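Local coordinates for putative non-ribosomal peptide synthetase (Actinomadura parvosata subsp. kistnae, PDB 6M7L), which probably serves as a catalytically inactive condensation-like domain of a non-ribosomal peptide synthetase, of the kind that recruits tailoring oxygenases to the carrier-bound peptide, at residues T294-R298 and I371-Q377; W215-L219 and L319-V323; T274-A278 and I334-R339; W32-R36 and F122-G126. All coordinates share one frame; numbering follows the deposited sequence.

Interaction 1 (T294-R298 and I371-Q377); sequences TIGTR and IFQVALQ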
loop_
_atom_site.group_PDB
_atom_site.type_symbol
_atom_site.label_atom_id
_atom_site.label_comp_id
_atom_site.label_asym_id
_atom_site.label_seq_id
_atom_site.Cartn_x
_atom_site.Cartn_y
_atom_site.Cartn_z
ATOM N N THR A 294 -4.893 -31.382 -13.814
ATOM C CA THR A 294 -5.459 -30.050 -13.998
ATOM C C THR A 294 -5.389 -29.313 -12.668
ATOM O O THR A 294 -6.155 -29.619 -11.748
ATOM C CB THR A 294 -6.906 -30.124 -14.493
ATOM O OG1 THR A 294 -6.967 -30.887 -15.705
ATOM C CG2 THR A 294 -7.456 -28.725 -14.747
ATOM N N ILE A 295 -4.474 -28.359 -12.559
ATOM C CA ILE A 295 -4.440 -27.455 -11.429
ATOM C C ILE A 295 -5.130 -26.157 -11.829
ATOM O O ILE A 295 -5.422 -25.912 -13.000
ATOM C CB ILE A 295 -3.001 -27.183 -10.932
ATOM C CG1 ILE A 295 -2.265 -26.279 -11.922
ATOM C CG2 ILE A 295 -2.251 -28.489 -10.708
ATOM C CD1 ILE A 295 -1.513 -25.144 -11.265
ATOM N N GLY A 296 -5.399 -25.304 -10.838
ATOM C CA GLY A 296 -6.006 -24.019 -11.085
ATOM C C GLY A 296 -5.195 -22.916 -10.428
ATOM O O GLY A 296 -4.216 -23.169 -9.722
ATOM N N THR A 297 -5.614 -21.683 -10.685
ATOM C CA THR A 297 -5.003 -20.532 -10.039
ATOM C C THR A 297 -6.064 -19.456 -9.894
ATOM O O THR A 297 -6.919 -19.298 -10.769
ATOM C CB THR A 297 -3.789 -20.009 -10.823
ATOM O OG1 THR A 297 -3.138 -18.977 -10.071
ATOM C CG2 THR A 297 -4.204 -19.457 -12.184
ATOM N N ARG A 298 -6.025 -18.742 -8.772
ATOM C CA ARG A 298 -6.953 -17.648 -8.532
ATOM C C ARG A 298 -6.351 -16.360 -9.073
ATOM O O ARG A 298 -5.261 -15.952 -8.655
ATOM C CB ARG A 298 -7.275 -17.497 -7.048
ATOM C CG ARG A 298 -8.450 -16.563 -6.785
ATOM C CD ARG A 298 -8.549 -16.169 -5.324
ATOM N NE ARG A 298 -7.485 -15.247 -4.937
ATOM C CZ ARG A 298 -7.586 -13.923 -4.996
ATOM N NH1 ARG A 298 -8.706 -13.360 -5.426
ATOM N NH2 ARG A 298 -6.567 -13.162 -4.623
ATOM N N ILE A 371 -13.501 -29.244 -11.549
ATOM C CA ILE A 371 -12.448 -29.152 -12.558
ATOM C C ILE A 371 -11.057 -29.356 -11.963
ATOM O O ILE A 371 -10.267 -30.154 -12.480
ATOM C CB ILE A 371 -12.529 -27.820 -13.326
ATOM C CG1 ILE A 371 -13.916 -27.662 -13.955
ATOM C CG2 ILE A 371 -11.463 -27.771 -14.409
ATOM C CD1 ILE A 371 -14.076 -26.412 -14.792
ATOM N N PHE A 372 -10.732 -28.636 -10.892
ATOM C CA PHE A 372 -9.453 -28.823 -10.227
ATOM C C PHE A 372 -9.655 -28.837 -8.720
ATOM O O PHE A 372 -10.585 -28.225 -8.191
ATOM C CB PHE A 372 -8.428 -27.738 -10.618
ATOM C CG PHE A 372 -8.889 -26.333 -10.357
ATOM C CD1 PHE A 372 -8.692 -25.740 -9.120
ATOM C CD2 PHE A 372 -9.504 -25.598 -11.355
ATOM C CE1 PHE A 372 -9.114 -24.447 -8.881
ATOM C CE2 PHE A 372 -9.923 -24.301 -11.121
ATOM C CZ PHE A 372 -9.730 -23.727 -9.884
ATOM N N GLN A 373 -8.769 -29.560 -8.038
ATOM C CA GLN A 373 -8.752 -29.616 -6.588
ATOM C C GLN A 373 -7.457 -29.086 -6.001
ATOM O O GLN A 373 -7.359 -28.951 -4.775
ATOM C CB GLN A 373 -8.977 -31.057 -6.097
ATOM C CG GLN A 373 -10.297 -31.668 -6.535
ATOM C CD GLN A 373 -10.318 -32.038 -8.005
ATOM O OE1 GLN A 373 -9.380 -32.647 -8.515
ATOM N NE2 GLN A 373 -11.386 -31.654 -8.698
ATOM N N VAL A 374 -6.466 -28.794 -6.838
ATOM C CA VAL A 374 -5.200 -28.208 -6.426
ATOM C C VAL A 374 -5.054 -26.873 -7.139
ATOM O O VAL A 374 -5.342 -26.767 -8.336
ATOM C CB VAL A 374 -4.017 -29.145 -6.748
ATOM C CG1 VAL A 374 -2.694 -28.497 -6.369
ATOM C CG2 VAL A 374 -4.193 -30.475 -6.033
ATOM N N ALA A 375 -4.629 -25.852 -6.402
ATOM C CA ALA A 375 -4.421 -24.531 -6.968
ATOM C C ALA A 375 -3.035 -24.029 -6.592
ATOM O O ALA A 375 -2.467 -24.422 -5.569
ATOM C CB ALA A 375 -5.491 -23.536 -6.501
ATOM N N LEU A 376 -2.492 -23.156 -7.436
ATOM C CA LEU A 376 -1.136 -22.651 -7.275
ATOM C C LEU A 376 -1.134 -21.136 -7.392
ATOM O O LEU A 376 -1.677 -20.582 -8.355
ATOM C CB LEU A 376 -0.198 -23.264 -8.319
ATOM C CG LEU A 376 1.184 -22.626 -8.473
ATOM C CD1 LEU A 376 1.971 -22.698 -7.172
ATOM C CD2 LEU A 376 1.950 -23.288 -9.608
ATOM N N GLN A 377 -0.526 -20.471 -6.413
ATOM C CA GLN A 377 -0.264 -19.040 -6.469
ATOM C C GLN A 377 1.237 -18.816 -6.368
ATOM O O GLN A 377 1.879 -19.305 -5.431
ATOM C CB GLN A 377 -0.980 -18.281 -5.347
ATOM C CG GLN A 377 -2.442 -18.633 -5.162
ATOM C CD GLN A 377 -3.258 -18.524 -6.438
ATOM O OE1 GLN A 377 -4.101 -19.376 -6.720
ATOM N NE2 GLN A 377 -3.025 -17.465 -7.208
#
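Gly296 and Ala375 form the single parallel bridge between strands 292-299 and 374-380, and its backbone hydrogen bonds both run through the glycine. Gly296 N donates to Val374 O at 2.9 Å, in the carbonyl plane, and Gly296 O accepts the N-H of Leu376, also at 2.9 Å. The two short strand segments diverge by 46°, and beyond the bridge side chains take over the bonding. Thr297 OG1 donates to Leu376 O at 2.8 Å, nearly in line with the C=O bond. The side-chain amide of Gln377 then pairs with the backbone of Arg298: its OE1 receives Arg298 N on an in-plane lone pair at 2.9 Å, almost perfectly straight at 178°, and its NE2 returns a weak bond to Arg298 O. A bend at chi2 (-53°) folds the Gln377 chain back to make this possible, and Trp411 NE1 gives OE1 a second donor. The guanidinium of Arg298 is engaged elsewhere, in a salt bridge with Glu156.

The apolar contacts centre on Phe372, whose ring lies flat over Gly296, with Gly296 CA 3.6 Å from the ring centroid in a CH-pi contact. Glycine suits the place because a beta carbon would run into the ring. Replacing Phe372 by an alanine would probably uncover Gly296 and open a gap beside Phe353 and His369, whose rings meet it. Farther along, Ile295 CD1 rests on Leu376 CB at 3.7 Å. This narrow bridge joins the antiparallel pair of strands 292-299 and 317-324 to the edge of a four-stranded sheet, within the acyltransferase-like fold of condensation domains.

Interaction 2 (W215-L219 and L319-V323); sequences WRDRL and LALPV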
loop_
_atom_site.group_PDB
_atom_site.type_symbol
_atom_site.label_atom_id
_atom_site.label_comp_id
_atom_site.label_asym_id
_atom_site.label_seq_id
_atom_site.Cartn_x
_atom_site.Cartn_y
_atom_site.Cartn_z
ATOM N N TRP A 215 -13.096 -24.343 -23.668
ATOM C CA TRP A 215 -12.894 -25.090 -22.432
ATOM C C TRP A 215 -13.481 -26.494 -22.494
ATOM O O TRP A 215 -12.963 -27.400 -21.833
ATOM C CB TRP A 215 -13.488 -24.322 -21.251
ATOM C CG TRP A 215 -12.683 -23.123 -20.873
ATOM C CD1 TRP A 215 -13.030 -21.816 -21.038
ATOM C CD2 TRP A 215 -11.380 -23.123 -20.279
ATOM N NE1 TRP A 215 -12.026 -20.999 -20.576
ATOM C CE2 TRP A 215 -11.002 -21.778 -20.105
ATOM C CE3 TRP A 215 -10.499 -24.129 -19.875
ATOM C CZ2 TRP A 215 -9.782 -21.415 -19.543
ATOM C CZ3 TRP A 215 -9.286 -23.766 -19.319
ATOM C CH2 TRP A 215 -8.940 -22.423 -19.157
ATOM N N ARG A 216 -14.554 -26.695 -23.263
ATOM C CA ARG A 216 -15.078 -28.045 -23.457
ATOM C C ARG A 216 -14.021 -28.951 -24.073
ATOM O O ARG A 216 -13.692 -30.007 -23.521
ATOM C CB ARG A 216 -16.328 -28.010 -24.337
ATOM C CG ARG A 216 -17.541 -27.361 -23.697
ATOM C CD ARG A 216 -18.768 -27.525 -24.578
ATOM N NE ARG A 216 -19.960 -26.930 -23.985
ATOM C CZ ARG A 216 -20.707 -27.520 -23.057
ATOM N NH1 ARG A 216 -20.379 -28.725 -22.607
ATOM N NH2 ARG A 216 -21.778 -26.906 -22.574
ATOM N N ASP A 217 -13.474 -28.546 -25.222
ATOM C CA ASP A 217 -12.418 -29.324 -25.860
ATOM C C ASP A 217 -11.158 -29.363 -25.006
ATOM O O ASP A 217 -10.434 -30.363 -25.017
ATOM C CB ASP A 217 -12.108 -28.744 -27.242
ATOM C CG ASP A 217 -11.202 -29.642 -28.066
ATOM O OD1 ASP A 217 -10.994 -30.811 -27.677
ATOM O OD2 ASP A 217 -10.697 -29.175 -29.108
ATOM N N ARG A 218 -10.886 -28.291 -24.260
ATOM C CA ARG A 218 -9.701 -28.269 -23.408
ATOM C C ARG A 218 -9.826 -29.267 -22.263
ATOM O O ARG A 218 -8.834 -29.886 -21.860
ATOM C CB ARG A 218 -9.470 -26.859 -22.870
ATOM C CG ARG A 218 -8.132 -26.681 -22.193
ATOM C CD ARG A 218 -7.002 -27.031 -23.139
ATOM N NE ARG A 218 -6.738 -25.954 -24.085
ATOM C CZ ARG A 218 -5.911 -26.057 -25.119
ATOM N NH1 ARG A 218 -5.724 -25.022 -25.926
ATOM N NH2 ARG A 218 -5.276 -27.196 -25.351
ATOM N N LEU A 219 -11.031 -29.437 -21.733
ATOM C CA LEU A 219 -11.272 -30.375 -20.646
ATOM C C LEU A 219 -12.060 -31.582 -21.145
ATOM O O LEU A 219 -12.215 -32.576 -20.435
ATOM C CB LEU A 219 -12.019 -29.683 -19.505
ATOM C CG LEU A 219 -11.330 -28.454 -18.911
ATOM C CD1 LEU A 219 -12.309 -27.634 -18.091
ATOM C CD2 LEU A 219 -10.150 -28.876 -18.057
ATOM N N LEU A 319 -8.976 -19.910 -12.837
ATOM C CA LEU A 319 -8.527 -20.338 -14.155
ATOM C C LEU A 319 -8.012 -21.766 -14.068
ATOM O O LEU A 319 -7.035 -22.034 -13.361
ATOM C CB LEU A 319 -7.438 -19.404 -14.689
ATOM C CG LEU A 319 -7.327 -19.288 -16.208
ATOM C CD1 LEU A 319 -8.625 -18.735 -16.776
ATOM C CD2 LEU A 319 -6.145 -18.410 -16.593
ATOM N N ALA A 320 -8.668 -22.677 -14.782
ATOM C CA ALA A 320 -8.178 -24.043 -14.893
ATOM C C ALA A 320 -7.009 -24.093 -15.867
ATOM O O ALA A 320 -7.001 -23.394 -16.886
ATOM C CB ALA A 320 -9.294 -24.978 -15.360
ATOM N N LEU A 321 -6.013 -24.919 -15.550
ATOM C CA LEU A 321 -4.802 -25.049 -16.361
ATOM C C LEU A 321 -4.538 -26.521 -16.653
ATOM O O LEU A 321 -3.543 -27.092 -16.191
ATOM C CB LEU A 321 -3.607 -24.408 -15.655
ATOM C CG LEU A 321 -3.805 -22.973 -15.153
ATOM C CD1 LEU A 321 -2.587 -22.497 -14.382
ATOM C CD2 LEU A 321 -4.116 -22.037 -16.309
ATOM N N PRO A 322 -5.408 -27.166 -17.433
ATOM C CA PRO A 322 -5.231 -28.600 -17.704
ATOM C C PRO A 322 -3.992 -28.857 -18.549
ATOM O O PRO A 322 -3.795 -28.238 -19.598
ATOM C CB PRO A 322 -6.512 -28.980 -18.455
ATOM C CG PRO A 322 -6.948 -27.712 -19.091
ATOM C CD PRO A 322 -6.591 -26.624 -18.124
ATOM N N VAL A 323 -3.159 -29.782 -18.086
ATOM C CA VAL A 323 -1.932 -30.161 -18.772
ATOM C C VAL A 323 -2.000 -31.649 -19.083
ATOM O O VAL A 323 -2.296 -32.461 -18.199
ATOM C CB VAL A 323 -0.684 -29.829 -17.933
ATOM C CG1 VAL A 323 0.545 -30.496 -18.520
ATOM C CG2 VAL A 323 -0.488 -28.321 -17.858
#
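Leu219 CA comes within 6.9 Å of Pro322 CA, the closer of the two CA pairings between the segments, whereas Trp215 CA and Ala320 CA stand 9.0 Å apart. The last turn of helix 207-218 thus lies beside strand 317-324 without any backbone hydrogen bond between them, and side chains bridge the gap.

Trp215 is long enough to span the wider end. With its CG beside the backbone N (chi1 -73°), the indole swings across to the strand and meets it with the benzo edge. Ala320 O lies at this edge, near the ring plane and 3.1 Å from Trp215 CH2. Trp215 CZ2 touches Leu319 CD1 at 4.0 Å, and Trp215 CZ3 lies 4.1 Å from Ala320 CB, a small residue that lets the ring come close. The indole NE1 is bonded to His348 O. An alanine in place of Trp215 would probably open a gap over Leu319 and Ala320 and take this donor from His348 O.

At the other end Pro322 CG meets two aliphatic groups, Arg218 CG at 3.5 Å and Leu219 CD2 at 3.6 Å. Proline is tolerated in the strand because pairing with strand 292-299 uses Leu319, Leu321 and Val323. Bends at chi2 and chi3 carry the Arg218 guanidinium off to a salt bridge with Asp344, so only its methylenes serve here. The contact therefore depends on apolar shape fitting, while its polar ends fasten the helix to other parts of the lobe.

Interaction 3 (T274-A278 and I334-R339); sequences TAVHA and ILGRAR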
loop_
_atom_site.group_PDB
_atom_site.type_symbol
_atom_site.label_atom_id
_atom_site.label_comp_id
_atom_site.label_asym_id
_atom_site.label_seq_id
_atom_site.Cartn_x
_atom_site.Cartn_y
_atom_site.Cartn_z
ATOM N N THR A 274 5.307 -21.155 -14.324
ATOM C CA THR A 274 5.327 -22.296 -15.233
ATOM C C THR A 274 6.253 -23.394 -14.722
ATOM O O THR A 274 5.967 -24.584 -14.889
ATOM C CB THR A 274 5.752 -21.843 -16.631
ATOM O OG1 THR A 274 4.972 -20.706 -17.025
ATOM C CG2 THR A 274 5.543 -22.961 -17.641
ATOM N N ALA A 275 7.364 -23.011 -14.089
ATOM C CA ALA A 275 8.295 -24.010 -13.570
ATOM C C ALA A 275 7.685 -24.791 -12.412
ATOM O O ALA A 275 7.811 -26.020 -12.351
ATOM C CB ALA A 275 9.597 -23.338 -13.138
ATOM N N VAL A 276 7.023 -24.099 -11.483
ATOM C CA VAL A 276 6.383 -24.787 -10.364
ATOM C C VAL A 276 5.133 -25.523 -10.833
ATOM O O VAL A 276 4.811 -26.608 -10.334
ATOM C CB VAL A 276 6.068 -23.788 -9.235
ATOM C CG1 VAL A 276 5.393 -24.494 -8.066
ATOM C CG2 VAL A 276 7.338 -23.088 -8.779
ATOM N N HIS A 277 4.410 -24.944 -11.796
ATOM C CA HIS A 277 3.257 -25.623 -12.383
ATOM C C HIS A 277 3.659 -26.973 -12.963
ATOM O O HIS A 277 3.003 -27.990 -12.712
ATOM C CB HIS A 277 2.632 -24.727 -13.456
ATOM C CG HIS A 277 1.414 -25.299 -14.114
ATOM N ND1 HIS A 277 0.918 -26.552 -13.823
ATOM C CD2 HIS A 277 0.590 -24.779 -15.055
ATOM C CE1 HIS A 277 -0.155 -26.781 -14.560
ATOM N NE2 HIS A 277 -0.376 -25.720 -15.314
ATOM N N ALA A 278 4.746 -27.000 -13.738
ATOM C CA ALA A 278 5.202 -28.251 -14.334
ATOM C C ALA A 278 5.625 -29.247 -13.262
ATOM O O ALA A 278 5.264 -30.428 -13.318
ATOM C CB ALA A 278 6.348 -27.982 -15.309
ATOM N N ILE A 334 7.233 -30.818 -20.306
ATOM C CA ILE A 334 6.072 -30.489 -19.486
ATOM C C ILE A 334 6.010 -28.988 -19.234
ATOM O O ILE A 334 4.926 -28.391 -19.205
ATOM C CB ILE A 334 6.108 -31.290 -18.171
ATOM C CG1 ILE A 334 6.059 -32.787 -18.474
ATOM C CG2 ILE A 334 4.960 -30.889 -17.258
ATOM C CD1 ILE A 334 6.228 -33.668 -17.268
ATOM N N LEU A 335 7.172 -28.354 -19.060
ATOM C CA LEU A 335 7.215 -26.902 -18.922
ATOM C C LEU A 335 6.624 -26.221 -20.151
ATOM O O LEU A 335 5.987 -25.167 -20.040
ATOM C CB LEU A 335 8.656 -26.448 -18.687
ATOM C CG LEU A 335 8.904 -25.139 -17.937
ATOM C CD1 LEU A 335 10.281 -25.172 -17.299
ATOM C CD2 LEU A 335 8.782 -23.940 -18.864
ATOM N N GLY A 336 6.819 -26.813 -21.329
ATOM C CA GLY A 336 6.217 -26.255 -22.529
ATOM C C GLY A 336 4.710 -26.410 -22.543
ATOM O O GLY A 336 3.980 -25.466 -22.857
ATOM N N ARG A 337 4.221 -27.607 -22.200
ATOM C CA ARG A 337 2.780 -27.826 -22.136
ATOM C C ARG A 337 2.137 -26.915 -21.100
ATOM O O ARG A 337 1.048 -26.375 -21.327
ATOM C CB ARG A 337 2.481 -29.292 -21.819
ATOM C CG ARG A 337 3.330 -30.288 -22.588
ATOM C CD ARG A 337 2.479 -31.278 -23.365
ATOM N NE ARG A 337 3.286 -32.356 -23.932
ATOM C CZ ARG A 337 3.282 -33.608 -23.486
ATOM N NH1 ARG A 337 2.502 -33.950 -22.469
ATOM N NH2 ARG A 337 4.052 -34.522 -24.062
ATOM N N ALA A 338 2.798 -26.732 -19.955
ATOM C CA ALA A 338 2.293 -25.801 -18.952
ATOM C C ALA A 338 2.264 -24.377 -19.492
ATOM O O ALA A 338 1.283 -23.650 -19.298
ATOM C CB ALA A 338 3.147 -25.882 -17.687
ATOM N N ARG A 339 3.330 -23.967 -20.184
ATOM C CA ARG A 339 3.381 -22.619 -20.735
ATOM C C ARG A 339 2.291 -22.404 -21.778
ATOM O O ARG A 339 1.659 -21.342 -21.816
ATOM C CB ARG A 339 4.759 -22.357 -21.341
ATOM C CG ARG A 339 4.976 -20.932 -21.817
ATOM C CD ARG A 339 5.528 -20.889 -23.236
ATOM N NE ARG A 339 6.569 -21.889 -23.459
ATOM C CZ ARG A 339 6.452 -22.917 -24.294
ATOM N NH1 ARG A 339 5.339 -23.077 -24.997
ATOM N NH2 ARG A 339 7.450 -23.780 -24.434
#
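Thr274 and Ala278 of helix 272-288 face Leu335 and Ala338 of helix 331-346 in a steep helix-helix crossing within the acyltransferase-like fold of the condensation family. The short axes pass 8.5 Å apart at 114°, a close approach that small side chains make possible; in the closer CA pairing, Ala278 CA lies 5.2 Å from Leu335 CA.

The tight part is a patch of methyl groups. With OG1 beside the backbone N (chi1 -50°), Thr274 has CG2 anti to that N, which sends the methyl onto the second helix, 3.3 Å from Leu335 O and 3.6 Å from Leu335 CD2, with Ala338 CB and the backbone of Arg339 beside it. The hydroxyl takes the other branch and finds a hydrogen bond with Thr271 OG1, so threonine meets both needs at once. Ala278 presses its CB against Ile334 CG2 at 3.8 Å. Ala338 CB, in turn, sits over one face of the His277 imidazole, 4.1 Å from the ring centroid and 22° off the normal, a CH-pi contact displaced toward the ring's rim. His277 also packs on Leu321 and Val323 of strand 317-324, so the ring fills the angle between this strand and the second helix.

The loose side belongs to Gly336, Arg337 and Arg339, all partly exposed. Arg339 contributes mainly its CB, which brushes the Thr274 methyl. Its chain then bends at chi2 and chi3 and leads off, with NE bonded to Ala268 O. One face of the Arg339 guanidinium has Gly336 O 3.4 Å above it, offset toward the rim.

Interaction 4 (W32-R36 and F122-G126); sequences WLLSR and FDLTG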
loop_
_atom_site.group_PDB
_atom_site.type_symbol
_atom_site.label_atom_id
_atom_site.label_comp_id
_atom_site.label_asym_id
_atom_site.label_seq_id
_atom_site.Cartn_x
_atom_site.Cartn_y
_atom_site.Cartn_z
ATOM N N TRP A 32 -23.967 -18.372 -3.325
ATOM C CA TRP A 32 -25.265 -18.452 -2.665
ATOM C C TRP A 32 -25.663 -19.902 -2.423
ATOM O O TRP A 32 -26.105 -20.265 -1.325
ATOM C CB TRP A 32 -26.321 -17.729 -3.502
ATOM C CG TRP A 32 -27.634 -17.567 -2.799
ATOM C CD1 TRP A 32 -28.024 -16.511 -2.029
ATOM C CD2 TRP A 32 -28.729 -18.491 -2.797
ATOM N NE1 TRP A 32 -29.294 -16.717 -1.547
ATOM C CE2 TRP A 32 -29.749 -17.927 -2.004
ATOM C CE3 TRP A 32 -28.948 -19.742 -3.387
ATOM C CZ2 TRP A 32 -30.969 -18.569 -1.786
ATOM C CZ3 TRP A 32 -30.159 -20.375 -3.171
ATOM C CH2 TRP A 32 -31.153 -19.788 -2.378
ATOM N N LEU A 33 -25.499 -20.751 -3.440
ATOM C CA LEU A 33 -25.868 -22.157 -3.312
ATOM C C LEU A 33 -25.062 -22.840 -2.214
ATOM O O LEU A 33 -25.629 -23.477 -1.317
ATOM C CB LEU A 33 -25.677 -22.867 -4.654
ATOM C CG LEU A 33 -26.658 -22.455 -5.753
ATOM C CD1 LEU A 33 -26.251 -23.029 -7.096
ATOM C CD2 LEU A 33 -28.069 -22.883 -5.392
ATOM N N LEU A 34 -23.734 -22.703 -2.253
ATOM C CA LEU A 34 -22.893 -23.324 -1.237
ATOM C C LEU A 34 -23.094 -22.727 0.148
ATOM O O LEU A 34 -22.634 -23.322 1.129
ATOM C CB LEU A 34 -21.421 -23.215 -1.629
ATOM C CG LEU A 34 -21.013 -23.817 -2.971
ATOM C CD1 LEU A 34 -19.509 -23.700 -3.160
ATOM C CD2 LEU A 34 -21.464 -25.266 -3.082
ATOM N N SER A 35 -23.756 -21.575 0.259
ATOM C CA SER A 35 -24.047 -21.000 1.565
ATOM C C SER A 35 -25.177 -21.723 2.286
ATOM O O SER A 35 -25.358 -21.512 3.489
ATOM C CB SER A 35 -24.400 -19.516 1.430
ATOM O OG SER A 35 -25.793 -19.338 1.237
ATOM N N ARG A 36 -25.935 -22.561 1.583
ATOM C CA ARG A 36 -27.048 -23.290 2.186
ATOM C C ARG A 36 -26.607 -24.720 2.497
ATOM O O ARG A 36 -27.042 -25.686 1.874
ATOM C CB ARG A 36 -28.259 -23.272 1.255
ATOM C CG ARG A 36 -28.396 -22.020 0.398
ATOM C CD ARG A 36 -28.722 -20.794 1.234
ATOM N NE ARG A 36 -30.027 -20.892 1.880
ATOM C CZ ARG A 36 -30.472 -20.035 2.795
ATOM N NH1 ARG A 36 -31.675 -20.200 3.332
ATOM N NH2 ARG A 36 -29.716 -19.015 3.178
ATOM N N PHE A 122 -24.017 -17.319 7.181
ATOM C CA PHE A 122 -24.897 -16.222 6.812
ATOM C C PHE A 122 -26.186 -16.773 6.215
ATOM O O PHE A 122 -26.165 -17.741 5.448
ATOM C CB PHE A 122 -24.234 -15.289 5.794
ATOM C CG PHE A 122 -23.141 -14.429 6.361
ATOM C CD1 PHE A 122 -21.819 -14.841 6.305
ATOM C CD2 PHE A 122 -23.429 -13.194 6.918
ATOM C CE1 PHE A 122 -20.807 -14.045 6.812
ATOM C CE2 PHE A 122 -22.420 -12.393 7.427
ATOM C CZ PHE A 122 -21.108 -12.819 7.373
ATOM N N ASP A 123 -27.306 -16.152 6.570
ATOM C CA ASP A 123 -28.579 -16.377 5.886
ATOM C C ASP A 123 -28.711 -15.259 4.859
ATOM O O ASP A 123 -29.327 -14.224 5.114
ATOM C CB ASP A 123 -29.743 -16.399 6.868
ATOM C CG ASP A 123 -31.085 -16.564 6.176
ATOM O OD1 ASP A 123 -31.104 -16.720 4.935
ATOM O OD2 ASP A 123 -32.122 -16.533 6.871
ATOM N N LEU A 124 -28.121 -15.477 3.682
ATOM C CA LEU A 124 -28.033 -14.436 2.664
ATOM C C LEU A 124 -29.392 -13.982 2.145
ATOM O O LEU A 124 -29.458 -12.948 1.470
ATOM C CB LEU A 124 -27.172 -14.927 1.498
ATOM C CG LEU A 124 -25.715 -15.236 1.851
ATOM C CD1 LEU A 124 -24.960 -15.748 0.635
ATOM C CD2 LEU A 124 -25.036 -14.001 2.427
ATOM N N THR A 125 -30.469 -14.717 2.433
ATOM C CA THR A 125 -31.790 -14.272 2.002
ATOM C C THR A 125 -32.314 -13.131 2.863
ATOM O O THR A 125 -33.002 -12.242 2.351
ATOM C CB THR A 125 -32.782 -15.437 2.018
ATOM O OG1 THR A 125 -32.957 -15.906 3.360
ATOM C CG2 THR A 125 -32.278 -16.579 1.146
ATOM N N GLY A 126 -31.995 -13.129 4.156
ATOM C CA GLY A 126 -32.486 -12.093 5.043
ATOM C C GLY A 126 -31.419 -11.413 5.878
ATOM O O GLY A 126 -31.691 -10.972 7.000
#
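Trp32 and Leu124 lie with their CA atoms 7.2 Å apart, and no backbone hydrogen bond links residues 32-36, around the C-terminal end of helix 26-34, to the facing loop. That loop is a type I beta turn from Asp123 to Gly126 that begins with an Asx turn, in the N-terminal lobe of the condensation fold.

The apolar half rests on Trp32. Its CD1 meets Leu124 CB at 4.0 Å as the two side chains slide past each other, while Thr125 CG2 approaches the ring edge at CZ2, 3.8 Å away. The indole NE1 donates to Phe79 O. Ser35, small and polar, bonds its OG back to Trp32 O and still touches Leu124 CD1.

Arg36 makes the polar half. Bent at chi2 and chi3, it passes CD over a face of Trp32 and offers its guanidinium edge to Asp123, NH2 reaching OD1 at 3.2 Å in a salt bridge. The planes of the two groups are turned by 48°, and NH2 comes from above the carboxylate. The same oxygen also accepts from the backbone N of Thr125. Its third donor is the threonine hydroxyl, Thr125 OG1 lying 2.6 Å from Asp123 OD1 on the syn side.

How the interactions relate
Interactions 1, 2 and 3 lie together in the C-terminal lobe; interaction 4 belongs to the N-terminal lobe, with its centre about 38 Å from that of interaction 3. Interactions 1 and 2 share the antiparallel pair of strands 292-299 and 317-324, where Ile295 O and Leu321 N are probably hydrogen-bonded at 2.8 Å. His277 of interaction 3 reaches interaction 1 as well, packing on Ile295. Interactions 1 and 3 are buried, the first held by backbone and side-chain hydrogen bonds, the third by methyl groups. Interactions 2 and 4 are only partly buried; both set a tryptophan against a neighbouring element, but a salt bridge crosses the contact in interaction 4 alone.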